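PDB 2ESH: conserved hypothetical protein TM0937 from Thermotoga maritima, which is of unknown function but probably acts as a DNA-binding transcriptional regulator of the PadR-like family, built on a helix-turn-helix domain. Local coordinates for residues 102-105 with 106-110; 18-21 with 22-26. All coordinates share one frame; numbering follows the deposited sequence.

Interaction 1. Residues 102-105 with 106-110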
ATOM      1  N   ARG A 102      14.659   1.873 -11.227  1.00 38.51           N
ATOM      2  CA  ARG A 102      15.677   2.292 -12.200  1.00 39.75           C
ATOM      3  C   ARG A 102      16.569   3.306 -11.529  1.00 38.47           C
ATOM      4  O   ARG A 102      17.761   3.271 -11.619  1.00 38.33           O
ATOM      5  CB  ARG A 102      15.018   2.930 -13.430  1.00 40.95           C
ATOM      6  CG  ARG A 102      15.904   3.127 -14.691  1.00 46.13           C
ATOM      7  CD  ARG A 102      15.059   3.777 -15.880  1.00 51.90           C
ATOM      8  NE  ARG A 102      13.725   3.117 -15.968  1.00 51.12           N
ATOM      9  CZ  ARG A 102      12.535   3.707 -15.742  1.00 53.23           C
ATOM     10  NH1 ARG A 102      12.419   5.019 -15.368  1.00 44.32           N
ATOM     11  NH2 ARG A 102      11.448   2.927 -15.824  1.00 54.32           N
ATOM     12  N   ARG A 103      15.985   4.187 -10.757  1.00 38.35           N
ATOM     13  CA  ARG A 103      16.823   5.168 -10.062  1.00 36.20           C
ATOM     14  C   ARG A 103      17.806   4.504  -9.032  1.00 35.68           C
ATOM     15  O   ARG A 103      18.971   4.888  -8.925  1.00 34.96           O
ATOM     16  CB  ARG A 103      15.909   6.175  -9.422  1.00 34.76           C
ATOM     17  CG  ARG A 103      16.554   6.949  -8.358  1.00 41.08           C
ATOM     18  CD  ARG A 103      17.537   7.886  -9.110  1.00 50.49           C
ATOM     19  NE  ARG A 103      18.354   8.785  -8.332  1.00 53.80           N
ATOM     20  CZ  ARG A 103      19.169   9.661  -8.939  1.00 61.51           C
ATOM     21  NH1 ARG A 103      19.251   9.717 -10.273  1.00 58.96           N
ATOM     22  NH2 ARG A 103      19.915  10.490  -8.239  1.00 60.80           N
ATOM     23  N   ILE A 104      17.331   3.473  -8.315  1.00 34.28           N
ATOM     24  CA  ILE A 104      18.129   2.759  -7.318  1.00 32.68           C
ATOM     25  C   ILE A 104      19.297   2.089  -8.038  1.00 34.75           C
ATOM     26  O   ILE A 104      20.436   2.063  -7.527  1.00 32.38           O
ATOM     27  CB  ILE A 104      17.234   1.703  -6.532  1.00 31.28           C
ATOM     28  CG1 ILE A 104      16.333   2.415  -5.548  1.00 29.55           C
ATOM     29  CG2 ILE A 104      18.084   0.669  -5.792  1.00 28.87           C
ATOM     30  CD1 ILE A 104      15.114   1.511  -5.041  1.00 29.55           C
ATOM     31  N   GLU A 105      19.019   1.537  -9.221  1.00 35.50           N
ATOM     32  CA  GLU A 105      20.077   0.844  -9.949  1.00 38.30           C
ATOM     33  C   GLU A 105      21.081   1.785 -10.510  1.00 38.45           C
ATOM     34  O   GLU A 105      22.206   1.378 -10.679  1.00 38.55           O
ATOM     35  CB  GLU A 105      19.551  -0.030 -11.087  1.00 38.92           C
ATOM     36  CG  GLU A 105      18.515  -1.052 -10.708  1.00 44.68           C
ATOM     37  CD  GLU A 105      17.936  -1.771 -11.996  1.00 53.81           C
ATOM     38  OE1 GLU A 105      17.436  -1.060 -12.982  1.00 54.18           O
ATOM     39  OE2 GLU A 105      18.000  -3.049 -11.977  1.00 50.90           O
ATOM     40  N   THR A 106      20.714   3.038 -10.802  1.00 39.91           N
ATOM     41  CA  THR A 106      21.746   3.984 -11.275  1.00 41.39           C
ATOM     42  C   THR A 106      22.663   4.343 -10.100  1.00 40.06           C
ATOM     43  O   THR A 106      23.821   4.453 -10.290  1.00 40.92           O
ATOM     44  CB  THR A 106      21.221   5.314 -11.913  1.00 41.37           C
ATOM     45  OG1 THR A 106      20.473   6.022 -10.914  1.00 47.52           O
ATOM     46  CG2 THR A 106      20.267   5.054 -13.049  1.00 41.16           C
ATOM     47  N   LEU A 107      22.133   4.502  -8.905  1.00 39.57           N
ATOM     48  CA  LEU A 107      22.945   4.690  -7.692  1.00 40.50           C
ATOM     49  C   LEU A 107      23.812   3.507  -7.366  1.00 39.32           C
ATOM     50  O   LEU A 107      24.954   3.683  -7.118  1.00 40.44           O
ATOM     51  CB  LEU A 107      22.047   4.808  -6.482  1.00 40.21           C
ATOM     52  CG  LEU A 107      21.334   6.107  -6.431  1.00 44.52           C
ATOM     53  CD1 LEU A 107      20.580   6.092  -5.009  1.00 48.20           C
ATOM     54  CD2 LEU A 107      22.358   7.268  -6.572  1.00 42.26           C
ATOM     55  N   GLU A 108      23.238   2.310  -7.354  1.00 39.02           N
ATOM     56  CA  GLU A 108      23.979   1.083  -7.096  1.00 39.49           C
ATOM     57  C   GLU A 108      25.236   1.057  -7.914  1.00 39.88           C
ATOM     58  O   GLU A 108      26.264   0.763  -7.366  1.00 39.86           O
ATOM     59  CB  GLU A 108      23.168  -0.158  -7.340  1.00 39.13           C
ATOM     60  CG  GLU A 108      22.186  -0.444  -6.290  1.00 41.13           C
ATOM     61  CD  GLU A 108      21.519  -1.769  -6.504  1.00 45.81           C
ATOM     62  OE1 GLU A 108      21.066  -2.075  -7.587  1.00 50.18           O
ATOM     63  OE2 GLU A 108      21.398  -2.546  -5.581  1.00 56.04           O
ATOM     64  N   GLU A 109      25.168   1.451  -9.187  1.00 40.80           N
ATOM     65  CA  GLU A 109      26.320   1.336 -10.091  1.00 42.21           C
ATOM     66  C   GLU A 109      27.290   2.445  -9.788  1.00 42.11           C
ATOM     67  O   GLU A 109      28.522   2.277  -9.809  1.00 42.41           O
ATOM     68  CB  GLU A 109      25.909   1.351 -11.580  1.00 41.41           C
ATOM     69  CG  GLU A 109      25.017   0.113 -12.006  1.00 46.84           C
ATOM     70  CD  GLU A 109      25.606  -1.300 -11.591  1.00 51.21           C
ATOM     71  OE1 GLU A 109      26.755  -1.548 -11.997  1.00 52.50           O
ATOM     72  OE2 GLU A 109      24.953  -2.153 -10.883  1.00 49.97           O
ATOM     73  N   ARG A 110      26.735   3.588  -9.458  1.00 41.72           N
ATOM     74  CA  ARG A 110      27.591   4.739  -9.245  1.00 40.22           C
ATOM     75  C   ARG A 110      28.447   4.462  -8.041  1.00 38.98           C
ATOM     76  O   ARG A 110      29.635   4.796  -8.026  1.00 38.55           O
ATOM     77  CB  ARG A 110      26.743   5.981  -9.091  1.00 40.02           C
ATOM     78  CG  ARG A 110      26.549   6.638 -10.467  1.00 38.62           C
ATOM     79  CD  ARG A 110      25.517   7.743 -10.390  1.00 36.17           C
ATOM     80  NE  ARG A 110      25.924   8.780  -9.469  1.00 42.50           N
ATOM     81  CZ  ARG A 110      25.146   9.784  -9.018  1.00 49.80           C
ATOM     82  NH1 ARG A 110      23.867   9.892  -9.385  1.00 49.91           N
ATOM     83  NH2 ARG A 110      25.627  10.678  -8.153  1.00 51.51           N
TER
HETATM   84  O   HOH W   1      22.444  -2.010 -10.787  1.00 66.80           O

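Interaction 2. Residues 18-21 with 22-26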
ATOM      1  N   ILE A  18      -1.542  -1.090   0.885  1.00 33.97           N
ATOM      2  CA  ILE A  18      -2.894  -1.384   1.250  1.00 36.76           C
ATOM      3  C   ILE A  18      -3.805  -1.665   0.070  1.00 37.56           C
ATOM      4  O   ILE A  18      -4.577  -2.673   0.127  1.00 38.79           O
ATOM      5  CB  ILE A  18      -3.549  -0.355   2.135  1.00 38.64           C
ATOM      6  CG1 ILE A  18      -2.909  -0.316   3.554  1.00 40.85           C
ATOM      7  CG2 ILE A  18      -4.958  -0.781   2.401  1.00 41.47           C
ATOM      8  CD1 ILE A  18      -3.493   0.942   4.429  1.00 37.48           C
ATOM      9  N   LEU A  19      -3.701  -0.863  -0.988  1.00 37.21           N
ATOM     10  CA  LEU A  19      -4.498  -1.097  -2.209  1.00 37.43           C
ATOM     11  C   LEU A  19      -4.236  -2.479  -2.745  1.00 37.27           C
ATOM     12  O   LEU A  19      -5.143  -3.234  -3.050  1.00 37.80           O
ATOM     13  CB  LEU A  19      -4.201  -0.050  -3.320  1.00 38.05           C
ATOM     14  CG  LEU A  19      -5.134   0.100  -4.557  1.00 37.71           C
ATOM     15  CD1 LEU A  19      -6.548   0.241  -4.109  1.00 40.17           C
ATOM     16  CD2 LEU A  19      -4.796   1.357  -5.342  1.00 40.50           C
ATOM     17  N   LEU A  20      -2.967  -2.797  -2.858  1.00 36.45           N
ATOM     18  CA  LEU A  20      -2.552  -4.075  -3.347  1.00 37.36           C
ATOM     19  C   LEU A  20      -3.061  -5.179  -2.515  1.00 35.60           C
ATOM     20  O   LEU A  20      -3.540  -6.183  -3.078  1.00 35.97           O
ATOM     21  CB  LEU A  20      -1.040  -4.188  -3.322  1.00 36.61           C
ATOM     22  CG  LEU A  20      -0.230  -5.085  -4.219  1.00 40.42           C
ATOM     23  CD1 LEU A  20       0.949  -5.618  -3.459  1.00 45.62           C
ATOM     24  CD2 LEU A  20      -0.888  -6.203  -4.894  1.00 39.72           C
ATOM     25  N   LEU A  21      -2.895  -5.055  -1.189  1.00 33.54           N
ATOM     26  CA  LEU A  21      -3.264  -6.159  -0.323  1.00 33.38           C
ATOM     27  C   LEU A  21      -4.775  -6.365  -0.484  1.00 33.21           C
ATOM     28  O   LEU A  21      -5.269  -7.497  -0.618  1.00 32.93           O
ATOM     29  CB  LEU A  21      -2.878  -5.840   1.144  1.00 33.66           C
ATOM     30  CG  LEU A  21      -1.419  -6.076   1.618  1.00 33.55           C
ATOM     31  CD1 LEU A  21      -1.262  -5.586   3.087  1.00 34.03           C
ATOM     32  CD2 LEU A  21      -0.994  -7.511   1.450  1.00 33.25           C
ATOM     33  N   VAL A  22      -5.518  -5.256  -0.523  1.00 33.18           N
ATOM     34  CA  VAL A  22      -6.916  -5.411  -0.890  1.00 35.01           C
ATOM     35  C   VAL A  22      -7.226  -6.050  -2.281  1.00 36.21           C
ATOM     36  O   VAL A  22      -8.133  -6.864  -2.345  1.00 35.81           O
ATOM     37  CB  VAL A  22      -7.693  -4.183  -0.732  1.00 36.38           C
ATOM     38  CG1 VAL A  22      -9.097  -4.453  -1.230  1.00 34.88           C
ATOM     39  CG2 VAL A  22      -7.658  -3.672   0.770  1.00 33.34           C
ATOM     40  N   ALA A  23      -6.515  -5.646  -3.364  1.00 35.94           N
ATOM     41  CA  ALA A  23      -6.671  -6.272  -4.672  1.00 36.47           C
ATOM     42  C   ALA A  23      -6.462  -7.771  -4.586  1.00 37.57           C
ATOM     43  O   ALA A  23      -7.132  -8.551  -5.261  1.00 39.02           O
ATOM     44  CB  ALA A  23      -5.679  -5.671  -5.744  1.00 34.40           C
ATOM     45  N   GLU A  24      -5.471  -8.173  -3.810  1.00 37.34           N
ATOM     46  CA  GLU A  24      -5.131  -9.575  -3.690  1.00 37.34           C
ATOM     47  C   GLU A  24      -6.236 -10.383  -2.965  1.00 38.41           C
ATOM     48  O   GLU A  24      -6.555 -11.507  -3.352  1.00 37.26           O
ATOM     49  CB  GLU A  24      -3.793  -9.643  -2.929  1.00 37.95           C
ATOM     50  CG  GLU A  24      -2.575  -9.314  -3.828  1.00 38.35           C
ATOM     51  CD  GLU A  24      -1.223  -9.528  -3.135  1.00 43.64           C
ATOM     52  OE1 GLU A  24      -1.142  -9.331  -1.913  1.00 46.46           O
ATOM     53  OE2 GLU A  24      -0.211  -9.819  -3.816  1.00 47.62           O
ATOM     54  N   LYS A  25      -6.836  -9.803  -1.906  1.00 38.76           N
ATOM     55  CA  LYS A  25      -7.932 -10.477  -1.223  1.00 38.54           C
ATOM     56  C   LYS A  25      -8.810  -9.453  -0.520  1.00 38.51           C
ATOM     57  O   LYS A  25      -8.370  -8.866   0.462  1.00 38.00           O
ATOM     58  CB  LYS A  25      -7.409 -11.456  -0.192  1.00 38.30           C
ATOM     59  CG  LYS A  25      -8.495 -12.273   0.552  1.00 40.18           C
ATOM     60  CD  LYS A  25      -7.919 -13.283   1.573  1.00 43.18           C
ATOM     61  CE  LYS A  25      -7.549 -12.543   2.924  1.00 52.86           C
ATOM     62  NZ  LYS A  25      -6.702 -13.343   3.961  1.00 51.50           N
ATOM     63  N   PRO A  26     -10.074  -9.278  -0.989  1.00 37.73           N
ATOM     64  CA  PRO A  26     -10.985  -8.308  -0.324  1.00 37.33           C
ATOM     65  C   PRO A  26     -11.080  -8.669   1.183  1.00 38.84           C
ATOM     66  O   PRO A  26     -11.002  -9.855   1.513  1.00 36.61           O
ATOM     67  CB  PRO A  26     -12.301  -8.582  -1.022  1.00 38.55           C
ATOM     68  CG  PRO A  26     -11.832  -9.215  -2.441  1.00 35.76           C
ATOM     69  CD  PRO A  26     -10.729 -10.045  -2.079  1.00 35.72           C
TER

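Interaction 1. Residues 102-105 with 106-110
Thr-106 folds its hydroxyl back onto the carbonyl of Arg-103, one turn earlier in the long C-terminal helix 84-116 of this PadR-like protein. From Thr-106 CB, 3.8 Å from Arg-103 O, the side chain forks. Its methyl CG2 lies beside the backbone N and rests 3.4 Å from Arg-102 O, the acceptor of the Thr-106 amide. Thr-106 OG1, held between the backbone N and the carbonyl carbon (chi1 61°), donates to Arg-103 O at 2.7 Å, tilted 23° from the carbonyl plane. Leu-107 N reaches Arg-103 O from the same face of that plane at 3.2 Å, so two good donors grip one oxygen. The Arg-103 chain, bent at chi2, crosses Thr-106 at about a right angle and brings CD to 3.9 Å from Thr-106 OG1. A valine here would probably cost Arg-103 O its hydroxyl donor, leaving the Leu-107 amide as its main partner. All these residues lie at the surface, where Arg-102 also forms a salt bridge with Asp-99. Further along, Leu-107 CD2 sits over one face of the Arg-110 guanidinium, offset toward its rim, and Arg-110 NH1 stands 4.2 Å from the like-charged Arg-103 NH2, the two guanidinium planes 79° apart.

Interaction 2. Residues 18-21 with 22-26
Leu-20 CD2 lies against the aliphatic stem of Glu-24, 3.7 Å from Glu-24 CG, and both carboxylate oxygens stay close to leucine methyls. Glu-24 OE1 is 3.8 Å from Leu-21 CD2, while OE2 is equally near Leu-20 CD2. With CG anti to the carbonyl carbon (chi1 -78°), the glutamate runs out extended and crosses both leucines at a slant. Two residues earlier in the chain, Val-22 CG2 meets Ile-18 CG2 at 4.3 Å. Val-22 CG2 packs more closely on the backbone, 3.3 Å from Ile-18 O. The backbone sets this i to i+4 spacing: Val-22 N donates to Ile-18 O at 2.8 Å, nearly straight at 175°, and the amides of Ala-23, Glu-24 and Lys-25 repeat the pattern. These are the last two turns of helix 8-24 in the winged-helix type of domain expected of PadR-like regulators; Lys-25 is the first residue to leave helical backbone angles. Outward from these turns, Leu-21 and Val-22 pack on Leu-32 of helix 29-37, whereas Ile-18 and Val-22 touch Leu-56 of helix 52-61. On another side, Leu-19 and Ala-23 meet Ile-82 of strand 77-82. Beyond the helix end, Lys-25 NZ forms a salt bridge with Glu-31.

How the interactions relate
Both interactions are consecutive turns within a single helix, but of different helices: interaction 2 closes helix 8-24, and interaction 1 lies in helix 84-116. Their centres are 30 Å apart and their nearest atoms about 16 Å, without touching. Interaction 2 is partly buried near the centre of the chain, and its aliphatic side chains fit among helices 29-37 and 52-61 and strand 77-82. Interaction 1 sits well out at the surface, where arginines and glutamates dominate and a threonine hydroxyl adds to the backbone bonding. The two elements do meet through Leu-19 of interaction 2, which packs on Tyr-89 and Leu-90, nearer the start of the long helix.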